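Local coordinates for uncharacterized protein (Bacteroides ovatus, PDB 4FS7) that is of unknown function but, as an extracellular protein built of BspA-type leucine-rich repeats, probably binds other proteins, at residues Thr10-Lys15 against Thr19-Gly24. Numbering follows the deposited sequence. Where two conformers were deposited one is given.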
ATOM      1  N   THR A  10      36.100  10.325  11.972  1.00 16.04           N
ATOM      2  CA  THR A  10      36.000  10.753  13.354  1.00 15.82           C
ATOM      3  C   THR A  10      35.380   9.660  14.228  1.00 16.70           C
ATOM      4  O   THR A  10      34.557   8.870  13.752  1.00 15.26           O
ATOM      5  CB  THR A  10      35.245  12.101  13.539  1.00 17.75           C
ATOM      6  OG1 THR A  10      33.820  11.910  13.342  1.00 18.43           O
ATOM      7  CG2 THR A  10      35.779  13.130  12.578  1.00 20.30           C
ATOM      8  N   TYR A  11      35.770   9.644  15.504  1.00 14.93           N
ATOM      9  CA  TYR A  11      35.451   8.608  16.452  1.00 14.63           C
ATOM     10  C   TYR A  11      34.993   9.200  17.754  1.00 15.40           C
ATOM     11  O   TYR A  11      35.506  10.259  18.192  1.00 18.03           O
ATOM     12  CB  TYR A  11      36.663   7.687  16.708  1.00 14.37           C
ATOM     13  CG  TYR A  11      37.151   6.983  15.458  1.00 13.16           C
ATOM     14  CD1 TYR A  11      36.585   5.755  15.102  1.00 13.76           C
ATOM     15  CD2 TYR A  11      38.090   7.538  14.602  1.00 14.61           C
ATOM     16  CE1 TYR A  11      36.968   5.104  13.967  1.00 12.97           C
ATOM     17  CE2 TYR A  11      38.510   6.869  13.481  1.00 14.29           C
ATOM     18  CZ  TYR A  11      37.896   5.659  13.127  1.00 13.79           C
ATOM     19  OH  TYR A  11      38.312   5.033  11.960  1.00 14.78           O
ATOM     20  N   ASN A  12      34.083   8.492  18.398  1.00 16.05           N
ATOM     21  CA  ASN A  12      33.684   8.750  19.763  1.00 16.74           C
ATOM     22  C   ASN A  12      33.949   7.520  20.637  1.00 17.13           C
ATOM     23  O   ASN A  12      33.692   6.395  20.222  1.00 17.33           O
ATOM     24  CB  ASN A  12      32.197   9.104  19.889  1.00 17.47           C
ATOM     25  CG  ASN A  12      31.823  10.397  19.216  1.00 21.65           C
ATOM     26  OD1 ASN A  12      32.651  11.118  18.702  1.00 26.82           O
ATOM     27  ND2 ASN A  12      30.517  10.632  19.116  1.00 30.96           N
ATOM     28  N   PHE A  13      34.447   7.735  21.845  1.00 19.74           N
ATOM     29  CA  PHE A  13      34.551   6.641  22.806  1.00 20.59           C
ATOM     30  C   PHE A  13      33.167   6.112  23.174  1.00 22.90           C
ATOM     31  O   PHE A  13      32.193   6.892  23.296  1.00 25.52           O
ATOM     32  CB  PHE A  13      35.310   7.067  24.070  1.00 22.38           C
ATOM     33  CG  PHE A  13      36.693   7.545  23.784  1.00 21.09           C
ATOM     34  CD1 PHE A  13      37.654   6.660  23.337  1.00 20.46           C
ATOM     35  CD2 PHE A  13      37.025   8.875  23.909  1.00 23.24           C
ATOM     36  CE1 PHE A  13      38.930   7.076  23.027  1.00 21.84           C
ATOM     37  CE2 PHE A  13      38.299   9.318  23.600  1.00 22.69           C
ATOM     38  CZ  PHE A  13      39.265   8.407  23.146  1.00 22.05           C
ATOM     39  N   THR A  14      33.078   4.793  23.304  1.00 23.28           N
ATOM     40  CA  THR A  14      31.858   4.095  23.722  1.00 24.06           C
ATOM     41  C   THR A  14      32.084   3.381  25.055  1.00 28.82           C
ATOM     42  O   THR A  14      33.231   3.223  25.501  1.00 30.83           O
ATOM     43  CB  THR A  14      31.262   3.166  22.588  1.00 25.96           C
ATOM     44  OG1 THR A  14      32.279   2.385  21.921  1.00 25.02           O
ATOM     45  CG2 THR A  14      30.563   4.031  21.533  1.00 26.36           C
ATOM     46  N   LYS A  15      30.994   2.993  25.718  1.00 30.63           N
ATOM     47  CA  LYS A  15      31.072   2.558  27.119  1.00 34.63           C
ATOM     48  C   LYS A  15      31.924   1.299  27.308  1.00 34.53           C
ATOM     49  O   LYS A  15      32.616   1.168  28.325  1.00 39.44           O
ATOM     50  CB  LYS A  15      29.664   2.333  27.698  1.00 35.87           C
ATOM     51  CG  LYS A  15      29.647   1.929  29.186  1.00 39.83           C
ATOM     52  N   THR A  19      36.820   0.446  23.301  1.00 18.90           N
ATOM     53  CA  THR A  19      36.017   0.531  22.069  1.00 17.82           C
ATOM     54  C   THR A  19      35.686   1.966  21.660  1.00 16.17           C
ATOM     55  O   THR A  19      35.623   2.901  22.484  1.00 18.98           O
ATOM     56  CB  THR A  19      34.688  -0.254  22.168  1.00 21.15           C
ATOM     57  OG1 THR A  19      33.805   0.379  23.100  1.00 22.46           O
ATOM     58  CG2 THR A  19      34.937  -1.717  22.554  1.00 22.29           C
ATOM     59  N   VAL A  20      35.475   2.130  20.364  1.00 15.55           N
ATOM     60  CA  VAL A  20      35.007   3.372  19.781  1.00 14.58           C
ATOM     61  C   VAL A  20      33.911   3.102  18.754  1.00 14.29           C
ATOM     62  O   VAL A  20      33.774   1.969  18.228  1.00 13.98           O
ATOM     63  CB  VAL A  20      36.136   4.196  19.114  1.00 13.64           C
ATOM     64  CG1 VAL A  20      37.161   4.724  20.173  1.00 15.08           C
ATOM     65  CG2 VAL A  20      36.833   3.395  18.035  1.00 14.81           C
ATOM     66  N   GLU A  21      33.143   4.156  18.519  1.00 14.79           N
ATOM     67  CA  GLU A  21      32.147   4.200  17.436  0.50 13.52           C
ATOM     68  C   GLU A  21      32.627   5.198  16.390  1.00 13.52           C
ATOM     69  O   GLU A  21      33.207   6.245  16.697  1.00 15.53           O
ATOM     70  CB  GLU A  21      30.723   4.605  17.941  0.50 15.62           C
ATOM     71  CG  GLU A  21      30.633   6.103  18.371  0.50 14.12           C
ATOM     72  CD  GLU A  21      29.253   6.648  18.803  0.50 17.46           C
ATOM     73  OE1 GLU A  21      28.221   6.013  18.605  0.50 17.02           O
ATOM     74  OE2 GLU A  21      29.237   7.761  19.357  0.50 22.10           O
ATOM     75  N   VAL A  22      32.379   4.901  15.127  1.00 12.98           N
ATOM     76  CA  VAL A  22      32.546   5.879  14.060  1.00 13.17           C
ATOM     77  C   VAL A  22      31.467   6.941  14.213  1.00 14.33           C
ATOM     78  O   VAL A  22      30.284   6.635  14.294  1.00 15.31           O
ATOM     79  CB  VAL A  22      32.363   5.212  12.685  1.00 13.80           C
ATOM     80  CG1 VAL A  22      32.394   6.269  11.534  1.00 15.16           C
ATOM     81  CG2 VAL A  22      33.453   4.163  12.472  1.00 14.78           C
ATOM     82  N   SER A  23      31.881   8.193  14.315  1.00 15.03           N
ATOM     83  CA  SER A  23      30.948   9.281  14.517  1.00 15.99           C
ATOM     84  C   SER A  23      30.792  10.191  13.315  1.00 16.41           C
ATOM     85  O   SER A  23      29.918  11.068  13.337  1.00 22.12           O
ATOM     86  CB  SER A  23      31.302  10.046  15.769  1.00 18.80           C
ATOM     87  OG  SER A  23      32.550  10.666  15.600  1.00 20.93           O
ATOM     88  N   GLY A  24      31.543   9.984  12.255  1.00 16.96           N
ATOM     89  CA  GLY A  24      31.430  10.842  11.090  1.00 20.72           C
ATOM     90  C   GLY A  24      32.695  10.859  10.269  1.00 17.76           C
ATOM     91  O   GLY A  24      33.614  10.057  10.477  1.00 18.13           O
TER
HETATM   92  O   HOH W   1      36.044   3.684  25.043  1.00 32.14           O
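N12 meets E21 and S23 on one face of an antiparallel strand pair. With CG anti to its carbonyl carbon (chi1 -65°), its amide lies over the neighbouring strand: in one of two E21 conformers, ND2 gives a bent bond (137°) to E21 OE2 at 3.2 Å, on the carboxylate's anti side, with the two planes 56° apart. N12 OD1, weakly bonded by D3 N, lies 3.1 Å from S23 OG, whose proton may instead go to T10 OG1 (2.9 Å), where either hydroxyl could donate. A leucine in place of N12 would probably leave the E21 carboxylate, in that conformer, without this amide donor and S23 OG with one polar neighbour fewer. N12 and E21 exchange nearly straight backbone bonds, N12 N to E21 O (3.0 Å) and E21 N to N12 O (2.9 Å). On the Y11 and V22 face the contacts are apolar: Y11 CE1 meets V22 CG2, CD1 reaches V20 CG2 (3.8 Å), and F4 packs on Y11 from the adjoining strand. Towards the turn, T14 OG1 donates to T19 OG1 (2.8 Å), which E16 O also holds, and a water bridges T14 O and T19 O. S23 and G24 both face T10, making a classic beta bulge in the N-terminal beta hairpin; its second strand runs parallel to strand 55-62.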